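Local coordinates for possible HxlR family transcriptional factor (Thermoplasma volcanium, PDB 3DF8), which probably binds DNA as a transcriptional regulator of the HxlR family, through a winged helix-turn-helix domain, at residues S40-F45 against I80-L85; L24-T29 against S61-D66; M30-V35 against S50-I55. One frame throughout, in Å; residues are numbered along the deposited sequence. Where two conformers were deposited one is given.

Interaction 1 of 3, residues S40-F45 against I80-L85; sequences STRQNF and ITTYAL
R42 meets T82 where the linker leading into helix 45-50 lies against strand 81-85, the second strand of the wing hairpin in this winged helix-turn-helix domain. The guanidinium takes hold side-on with two nitrogens, each using a different acceptor. NE donates to T82 OG1 at 2.7 Å, the oxygen lying close to the guanidinium plane, while NH2 reaches T82 O at 3.3 Å in a nearly straight bond (173°) that comes from above the carbonyl plane. A84 CB lies over one face of the same group, toward the rim, 3.5 Å from R42 NH1. The bend at chi3 (68°) brings NE and NH2 round to T82. Beside this grip the backbones form a single antiparallel bridge, Y83 N donating to Q43 O at 2.9 Å. Two waters extend the join, one between Q43 N and Y83 O, the other between F45 N and T81 O. Further out, E74 on strand 73-77 forms a salt bridge with R42 NH2, so the arginine ties the linker to both wing strands. N44 caps the following helix through OD1 to D47 N. Past that cap, F45 CB rests 4.0 Å from Y83 CE2.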
loop_
_atom_site.group_PDB
_atom_site.type_symbol
_atom_site.label_atom_id
_atom_site.label_comp_id
_atom_site.label_asym_id
_atom_site.label_seq_id
_atom_site.Cartn_x
_atom_site.Cartn_y
_atom_site.Cartn_z
ATOM N N SER A 40 -23.664 -3.385 1.101
ATOM C CA SER A 40 -24.624 -2.575 0.319
ATOM C C SER A 40 -25.134 -1.313 1.025
ATOM O O SER A 40 -26.040 -0.626 0.528
ATOM C CB SER A 40 -25.843 -3.418 -0.038
ATOM O OG SER A 40 -25.567 -4.795 0.120
ATOM N N THR A 41 -24.568 -1.021 2.186
ATOM C CA THR A 41 -25.181 -0.065 3.099
ATOM C C THR A 41 -24.041 0.625 3.779
ATOM O O THR A 41 -22.977 0.022 3.942
ATOM C CB THR A 41 -26.044 -0.786 4.196
ATOM O OG1 THR A 41 -25.228 -1.718 4.923
ATOM C CG2 THR A 41 -27.215 -1.534 3.581
ATOM N N ARG A 42 -24.253 1.878 4.183
ATOM C CA ARG A 42 -23.285 2.551 5.044
ATOM C C ARG A 42 -23.081 1.719 6.312
ATOM O O ARG A 42 -24.042 1.214 6.889
ATOM C CB ARG A 42 -23.784 3.947 5.427
ATOM C CG ARG A 42 -23.944 4.899 4.251
ATOM C CD ARG A 42 -24.371 6.287 4.716
ATOM N NE ARG A 42 -23.275 6.914 5.466
ATOM C CZ ARG A 42 -22.409 7.775 4.944
ATOM N NH1 ARG A 42 -22.532 8.128 3.652
ATOM N NH2 ARG A 42 -21.427 8.281 5.701
ATOM N N GLN A 43 -21.835 1.651 6.772
ATOM C CA GLN A 43 -21.471 0.849 7.957
ATOM C C GLN A 43 -21.257 1.728 9.162
ATOM O O GLN A 43 -20.716 2.818 9.025
ATOM C CB GLN A 43 -20.177 0.104 7.658
ATOM C CG GLN A 43 -20.279 -0.613 6.305
ATOM C CD GLN A 43 -18.968 -1.260 5.861
ATOM O OE1 GLN A 43 -18.155 -1.683 6.686
ATOM N NE2 GLN A 43 -18.777 -1.362 4.560
ATOM N N ASN A 44 -21.635 1.226 10.338
ATOM C CA ASN A 44 -21.324 1.915 11.587
ATOM C C ASN A 44 -19.954 1.474 12.062
ATOM O O ASN A 44 -19.311 0.624 11.410
ATOM C CB ASN A 44 -22.428 1.699 12.631
ATOM C CG ASN A 44 -22.614 0.232 13.037
ATOM O OD1 ASN A 44 -21.680 -0.574 13.041
ATOM N ND2 ASN A 44 -23.844 -0.117 13.368
ATOM N N PHE A 45 -19.497 2.041 13.180
ATOM C CA PHE A 45 -18.128 1.836 13.634
ATOM C C PHE A 45 -17.887 0.397 14.027
ATOM O O PHE A 45 -16.835 -0.175 13.677
ATOM C CB PHE A 45 -17.874 2.759 14.787
ATOM C CG PHE A 45 -16.464 2.801 15.247
ATOM C CD1 PHE A 45 -15.585 3.772 14.764
ATOM C CD2 PHE A 45 -16.031 1.920 16.257
ATOM C CE1 PHE A 45 -14.264 3.844 15.247
ATOM C CE2 PHE A 45 -14.725 1.992 16.765
ATOM C CZ PHE A 45 -13.844 2.951 16.244
ATOM N N ILE A 80 -28.374 7.086 13.380
ATOM C CA ILE A 80 -27.142 6.302 13.640
ATOM C C ILE A 80 -25.979 6.999 12.931
ATOM O O ILE A 80 -26.218 7.836 12.055
ATOM C CB ILE A 80 -27.266 4.824 13.178
ATOM C CG1 ILE A 80 -27.471 4.744 11.653
ATOM C CG2 ILE A 80 -28.428 4.123 13.934
ATOM C CD1 ILE A 80 -27.500 3.299 11.059
ATOM N N THR A 81 -24.749 6.678 13.339
ATOM C CA THR A 81 -23.543 7.250 12.738
ATOM C C THR A 81 -22.906 6.197 11.854
ATOM O O THR A 81 -22.635 5.059 12.301
ATOM C CB THR A 81 -22.546 7.671 13.817
ATOM O OG1 THR A 81 -23.169 8.675 14.626
ATOM C CG2 THR A 81 -21.289 8.269 13.190
ATOM N N THR A 82 -22.681 6.562 10.598
ATOM C CA THR A 82 -22.154 5.617 9.614
ATOM C C THR A 82 -21.044 6.282 8.794
ATOM O O THR A 82 -20.912 7.506 8.832
ATOM C CB THR A 82 -23.257 5.112 8.657
ATOM O OG1 THR A 82 -23.849 6.231 7.999
ATOM C CG2 THR A 82 -24.336 4.310 9.429
ATOM N N TYR A 83 -20.296 5.465 8.045
ATOM C CA TYR A 83 -19.101 5.904 7.333
ATOM C C TYR A 83 -19.176 5.342 5.909
ATOM O O TYR A 83 -19.736 4.272 5.659
ATOM C CB TYR A 83 -17.843 5.377 8.070
ATOM C CG TYR A 83 -17.751 5.800 9.559
ATOM C CD1 TYR A 83 -16.983 6.900 9.937
ATOM C CD2 TYR A 83 -18.465 5.123 10.559
ATOM C CE1 TYR A 83 -16.918 7.312 11.316
ATOM C CE2 TYR A 83 -18.408 5.531 11.922
ATOM C CZ TYR A 83 -17.640 6.622 12.262
ATOM O OH TYR A 83 -17.609 7.000 13.592
ATOM N N ALA A 84 -18.589 6.084 4.988
ATOM C CA ALA A 84 -18.548 5.674 3.608
ATOM C C ALA A 84 -17.334 6.320 2.956
ATOM O O ALA A 84 -16.841 7.370 3.381
ATOM C CB ALA A 84 -19.825 6.126 2.864
ATOM N N LEU A 85 -16.884 5.699 1.882
ATOM C CA LEU A 85 -15.839 6.303 1.060
ATOM C C LEU A 85 -16.423 7.483 0.264
ATOM O O LEU A 85 -17.573 7.442 -0.242
ATOM C CB LEU A 85 -15.324 5.249 0.090
ATOM C CG LEU A 85 -14.562 4.098 0.752
ATOM C CD1 LEU A 85 -14.269 3.109 -0.348
ATOM C CD2 LEU A 85 -13.263 4.601 1.407
HETATM O O HOH W 1 -19.746 1.991 4.318
HETATM O O HOH W 2 -21.097 4.230 14.401
#

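Interaction 2 of 3, residues L24-T29 against S61-D66; sequences LGKKYT and SRRIKD. With ACT (acetate ion), chain C.
R63 of helix 57-69 reaches K27 in the turn between helices 21-25 and 29-36. Its CB packs on I32 of helix 29-36, and CG passes 4.1 Å from T29 OG1. A bend at chi2 (-68°) then brings CD to 3.2 Å from that same T29 hydroxyl, whose polar partner is L23 O in the preceding helix. At the tip, NE and NH2 converge on one acceptor, K27 O, at 2.9 Å and 3.0 Å respectively. NH2 lies in the carbonyl plane on a lone pair, whereas NE is tilted 24° from it. K26 CB lies over one face of the guanidinium, toward the rim, 3.5 Å from R63 NE. An alanine here in place of R63 removes both donors, and K27 O would probably be left without its side-chain partners and the turn less firmly tied to the helix. K26 runs onward past this face; a close approach of its NZ to R62 NH2 rests on one of two R62 conformers and is doubtful. On another side of the turn, K27 NZ binds an acetate, probably from the crystallisation liquor, at 2.7 Å to ACT O. The backbone held here is a type II beta turn from K26 to T29, leading into helix 29-36 of the winged helix-turn-helix fold, which R63 joins to the presumed recognition helix.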
loop_
_atom_site.group_PDB
_atom_site.type_symbol
_atom_site.label_atom_id
_atom_site.label_comp_id
_atom_site.label_asym_id
_atom_site.label_seq_id
_atom_site.Cartn_x
_atom_site.Cartn_y
_atom_site.Cartn_z
ATOM N N LEU A 24 -1.641 5.904 3.861
ATOM C CA LEU A 24 -2.018 4.641 3.235
ATOM C C LEU A 24 -1.204 3.450 3.726
ATOM O O LEU A 24 -1.720 2.335 3.784
ATOM C CB LEU A 24 -1.971 4.754 1.711
ATOM C CG LEU A 24 -3.330 4.861 1.011
ATOM C CD1 LEU A 24 -3.855 3.465 0.751
ATOM C CD2 LEU A 24 -4.380 5.711 1.757
ATOM N N GLY A 25 0.040 3.698 4.098
ATOM C CA GLY A 25 0.917 2.634 4.598
ATOM C C GLY A 25 0.731 2.230 6.056
ATOM O O GLY A 25 1.087 1.116 6.433
ATOM N N LYS A 26 0.193 3.126 6.879
ATOM C CA LYS A 26 -0.010 2.834 8.292
ATOM C C LYS A 26 -0.885 1.587 8.457
ATOM O O LYS A 26 -1.820 1.363 7.657
ATOM C CB LYS A 26 -0.673 4.023 8.989
ATOM C CG LYS A 26 0.220 5.229 9.117
ATOM C CD LYS A 26 -0.463 6.318 9.926
ATOM C CE LYS A 26 0.198 7.664 9.635
ATOM N NZ LYS A 26 0.441 8.463 10.883
ATOM N N LYS A 27 -0.586 0.812 9.504
ATOM C CA LYS A 27 -1.263 -0.446 9.758
ATOM C C LYS A 27 -2.781 -0.249 9.665
ATOM O O LYS A 27 -3.317 0.688 10.265
ATOM C CB LYS A 27 -0.872 -1.017 11.130
ATOM C CG LYS A 27 -1.278 -2.458 11.259
ATOM C CD LYS A 27 -0.734 -3.117 12.541
ATOM C CE LYS A 27 -1.177 -4.573 12.578
ATOM N NZ LYS A 27 -1.040 -5.191 11.205
ATOM N N TYR A 28 -3.449 -1.133 8.905
ATOM C CA TYR A 28 -4.915 -1.158 8.754
ATOM C C TYR A 28 -5.534 -0.210 7.733
ATOM O O TYR A 28 -6.690 -0.373 7.382
ATOM C CB TYR A 28 -5.633 -1.000 10.102
ATOM C CG TYR A 28 -5.282 -2.073 11.120
ATOM C CD1 TYR A 28 -4.578 -1.744 12.278
ATOM C CD2 TYR A 28 -5.689 -3.407 10.940
ATOM C CE1 TYR A 28 -4.270 -2.713 13.209
ATOM C CE2 TYR A 28 -5.380 -4.372 11.876
ATOM C CZ TYR A 28 -4.676 -4.018 13.005
ATOM O OH TYR A 28 -4.375 -4.963 13.958
ATOM N N THR A 29 -4.795 0.794 7.274
ATOM C CA THR A 29 -5.456 1.850 6.462
ATOM C C THR A 29 -6.024 1.273 5.187
ATOM O O THR A 29 -7.168 1.567 4.825
ATOM C CB THR A 29 -4.522 3.041 6.175
ATOM O OG1 THR A 29 -4.045 3.584 7.420
ATOM C CG2 THR A 29 -5.280 4.166 5.381
ATOM N N SER A 61 -10.414 4.546 15.105
ATOM C CA SER A 61 -10.898 5.929 15.216
ATOM C C SER A 61 -9.832 6.902 14.659
ATOM O O SER A 61 -10.160 7.857 13.934
ATOM C CB SER A 61 -11.208 6.240 16.689
ATOM O OG SER A 61 -11.625 7.585 16.800
ATOM N N ARG A 62 -8.567 6.653 14.990
ATOM C CA ARG A 62 -7.458 7.525 14.565
ATOM C C ARG A 62 -7.306 7.475 13.049
ATOM O O ARG A 62 -7.114 8.510 12.400
ATOM C CB ARG A 62 -6.136 7.145 15.251
ATOM C CG ARG A 62 -4.995 8.131 14.973
ATOM C CD ARG A 62 -3.671 7.760 15.647
ATOM N NE ARG A 62 -2.552 7.927 14.720
ATOM C CZ ARG A 62 -1.262 7.943 15.042
ATOM N NH1 ARG A 62 -0.861 7.829 16.308
ATOM N NH2 ARG A 62 -0.361 8.083 14.075
ATOM N N ARG A 63 -7.410 6.269 12.479
ATOM C CA ARG A 63 -7.296 6.144 11.015
ATOM C C ARG A 63 -8.483 6.759 10.259
ATOM O O ARG A 63 -8.306 7.431 9.228
ATOM C CB ARG A 63 -7.144 4.679 10.565
ATOM C CG ARG A 63 -5.902 3.993 11.037
ATOM C CD ARG A 63 -4.609 4.502 10.438
ATOM N NE ARG A 63 -3.627 3.500 10.796
ATOM C CZ ARG A 63 -2.929 3.541 11.935
ATOM N NH1 ARG A 63 -3.043 4.597 12.754
ATOM N NH2 ARG A 63 -2.098 2.561 12.237
ATOM N N ILE A 64 -9.679 6.589 10.824
ATOM C CA ILE A 64 -10.877 7.187 10.257
ATOM C C ILE A 64 -10.710 8.714 10.258
ATOM O O ILE A 64 -11.022 9.347 9.256
ATOM C CB ILE A 64 -12.148 6.714 11.005
ATOM C CG1 ILE A 64 -12.481 5.292 10.496
ATOM C CG2 ILE A 64 -13.323 7.704 10.759
ATOM C CD1 ILE A 64 -13.804 4.713 11.057
ATOM N N LYS A 65 -10.212 9.292 11.343
ATOM C CA LYS A 65 -10.049 10.751 11.376
ATOM C C LYS A 65 -9.073 11.183 10.269
ATOM O O LYS A 65 -9.313 12.192 9.585
ATOM C CB LYS A 65 -9.519 11.193 12.721
ATOM C CG LYS A 65 -9.197 12.662 12.765
ATOM C CD LYS A 65 -8.536 13.036 14.063
ATOM C CE LYS A 65 -7.913 14.420 13.920
ATOM N NZ LYS A 65 -8.961 15.384 13.481
ATOM N N ASP A 66 -7.989 10.425 10.090
ATOM C CA ASP A 66 -6.957 10.850 9.144
ATOM C C ASP A 66 -7.571 10.701 7.760
ATOM O O ASP A 66 -7.282 11.500 6.861
ATOM C CB ASP A 66 -5.696 9.984 9.229
ATOM C CG ASP A 66 -4.876 10.234 10.472
ATOM O OD1 ASP A 66 -5.001 11.322 11.085
ATOM O OD2 ASP A 66 -4.078 9.311 10.784
HETATM C C ACT C . -1.632 -4.605 8.364
HETATM O O ACT C . -2.616 -5.113 8.956
HETATM O OXT ACT C . -0.509 -5.097 8.649
HETATM C CH3 ACT C . -1.778 -3.467 7.396
#

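Interaction 3 of 3, residues M30-V35 against S50-I55; sequences MLIISV and SSIPGI
The turn of the helix-turn-helix, the link between helices 45-50 and 57-69, packs here against helix 29-36 through an apolar contact with no hydrogen bond across it. I52 carries most of it, entering among L31, I32 and V35. Its CD1 lies 3.6 Å from I32 CG1 and, in one of the two V35 conformers, 3.7 Å from V35 CG2, while its other branch, CG2, reaches L31 CD1 at 4.0 Å. With CG1 anti to the carbonyl carbon (chi1 -54°) and CD1 extended beyond it, the longer branch goes in between I32 and V35 and the shorter one is left for the leucine. I32 and I52 cross at about a right angle, so contact is made by methyl and methylene groups and not along the full chains. I55 adds a second point of contact: its CD1 meets I32 CD1 at 3.8 Å, again with the two side chains crossing. The type II beta turn from I52 to I55 brings both isoleucines round to the same helix, G54 taking the backbone angles that would jam a side chain against the preceding carbonyl. Y28 touches both I52 and I55, helix 57-69 packs on I32 through L60 and L67, and L5 of the second subunit lies on V35.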
loop_
_atom_site.group_PDB
_atom_site.type_symbol
_atom_site.label_atom_id
_atom_site.label_comp_id
_atom_site.label_asym_id
_atom_site.label_seq_id
_atom_site.Cartn_x
_atom_site.Cartn_y
_atom_site.Cartn_z
HETATM N N MSE A 30 -5.240 0.427 4.520
HETATM C CA MSE A 30 -5.708 -0.169 3.255
HETATM C C MSE A 30 -6.888 -1.093 3.530
HETATM O O MSE A 30 -7.862 -1.150 2.753
HETATM C CB MSE A 30 -4.576 -0.885 2.516
HETATM C CG MSE A 30 -3.553 0.083 1.959
HETATM SE SE MSE A 30 -2.111 -0.828 0.991
HETATM C CE MSE A 30 -0.842 -0.893 2.498
ATOM N N LEU A 31 -6.831 -1.798 4.650
ATOM C CA LEU A 31 -7.953 -2.679 5.023
ATOM C C LEU A 31 -9.211 -1.862 5.350
ATOM O O LEU A 31 -10.318 -2.311 5.014
ATOM C CB LEU A 31 -7.582 -3.554 6.187
ATOM C CG LEU A 31 -6.555 -4.658 5.874
ATOM C CD1 LEU A 31 -6.153 -5.339 7.204
ATOM C CD2 LEU A 31 -7.061 -5.605 4.787
ATOM N N ILE A 32 -9.061 -0.714 6.022
ATOM C CA ILE A 32 -10.237 0.153 6.321
ATOM C C ILE A 32 -10.875 0.622 4.989
ATOM O O ILE A 32 -12.104 0.522 4.797
ATOM C CB ILE A 32 -9.851 1.333 7.202
ATOM C CG1 ILE A 32 -9.484 0.816 8.620
ATOM C CG2 ILE A 32 -11.009 2.342 7.250
ATOM C CD1 ILE A 32 -8.660 1.809 9.536
ATOM N N ILE A 33 -10.059 1.163 4.090
ATOM C CA ILE A 33 -10.559 1.552 2.756
ATOM C C ILE A 33 -11.259 0.401 2.054
ATOM O O ILE A 33 -12.317 0.580 1.479
ATOM C CB ILE A 33 -9.430 2.153 1.870
ATOM C CG1 ILE A 33 -8.924 3.456 2.536
ATOM C CG2 ILE A 33 -9.856 2.298 0.375
ATOM C CD1 ILE A 33 -7.615 4.034 1.928
ATOM N N SER A 34 -10.652 -0.784 2.110
ATOM C CA SER A 34 -11.245 -1.959 1.454
ATOM C C SER A 34 -12.607 -2.346 2.058
ATOM O O SER A 34 -13.605 -2.591 1.323
ATOM C CB SER A 34 -10.264 -3.112 1.573
ATOM O OG SER A 34 -9.008 -2.759 0.988
ATOM N N VAL A 35 -12.689 -2.409 3.377
ATOM C CA VAL A 35 -13.952 -2.876 3.972
ATOM C C VAL A 35 -15.053 -1.825 3.797
ATOM O O VAL A 35 -16.214 -2.173 3.699
ATOM C CB VAL A 35 -13.827 -3.385 5.446
ATOM C CG1 VAL A 35 -12.915 -4.611 5.519
ATOM C CG2 VAL A 35 -13.370 -2.266 6.415
ATOM N N SER A 50 -15.491 -4.941 13.389
ATOM C CA SER A 50 -15.738 -6.382 13.351
ATOM C C SER A 50 -15.224 -7.041 12.090
ATOM O O SER A 50 -14.938 -8.241 12.082
ATOM C CB SER A 50 -17.233 -6.641 13.440
ATOM O OG SER A 50 -17.701 -6.318 14.730
ATOM N N SER A 51 -15.118 -6.248 11.024
ATOM C CA SER A 51 -14.692 -6.727 9.715
ATOM C C SER A 51 -13.168 -6.775 9.564
ATOM O O SER A 51 -12.661 -7.303 8.583
ATOM C CB SER A 51 -15.272 -5.832 8.623
ATOM O OG SER A 51 -16.683 -5.865 8.641
ATOM N N ILE A 52 -12.435 -6.210 10.529
ATOM C CA ILE A 52 -10.974 -6.207 10.477
ATOM C C ILE A 52 -10.458 -6.857 11.762
ATOM O O ILE A 52 -10.238 -6.162 12.757
ATOM C CB ILE A 52 -10.376 -4.762 10.289
ATOM C CG1 ILE A 52 -10.984 -4.089 9.056
ATOM C CG2 ILE A 52 -8.850 -4.825 10.168
ATOM C CD1 ILE A 52 -10.677 -2.591 8.931
ATOM N N PRO A 53 -10.075 -8.145 11.667
ATOM C CA PRO A 53 -9.586 -8.942 12.793
ATOM C C PRO A 53 -8.568 -8.177 13.636
ATOM O O PRO A 53 -7.558 -7.718 13.098
ATOM C CB PRO A 53 -8.876 -10.109 12.099
ATOM C CG PRO A 53 -9.589 -10.278 10.835
ATOM C CD PRO A 53 -10.031 -8.908 10.403
ATOM N N GLY A 54 -8.809 -8.018 14.939
ATOM C CA GLY A 54 -7.718 -7.452 15.731
ATOM C C GLY A 54 -7.487 -5.947 15.786
ATOM O O GLY A 54 -6.681 -5.495 16.612
ATOM N N ILE A 55 -8.148 -5.157 14.928
ATOM C CA ILE A 55 -8.012 -3.699 15.017
ATOM C C ILE A 55 -8.637 -3.166 16.330
ATOM O O ILE A 55 -9.726 -3.586 16.702
ATOM C CB ILE A 55 -8.641 -2.968 13.770
ATOM C CG1 ILE A 55 -8.093 -1.539 13.664
ATOM C CG2 ILE A 55 -10.182 -3.007 13.802
ATOM C CD1 ILE A 55 -8.416 -0.760 12.348
#

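In the fold
The three contacts illustrate how a small winged helix domain is closed by links distant in sequence. Interaction 2 ties the turn before helix 29-36 to helix 57-69, interaction 3 packs the helix-turn-helix turn on helix 29-36, and interaction 1 joins the linker before helix 45-50 to the wing. Interactions 2 and 3, centres about 10 Å apart, meet where R63 packs on I32 and Y28 on I52; interaction 1 lies about 16 Å and 13 Å from them. Interaction 3 is nested inside the loop closed by interaction 2; interaction 1 crosses both, connected by a hydrogen bond from Q43 NE2 to V35 O and packing of Y83 on I64. Interactions 2 and 3 also touch the second subunit.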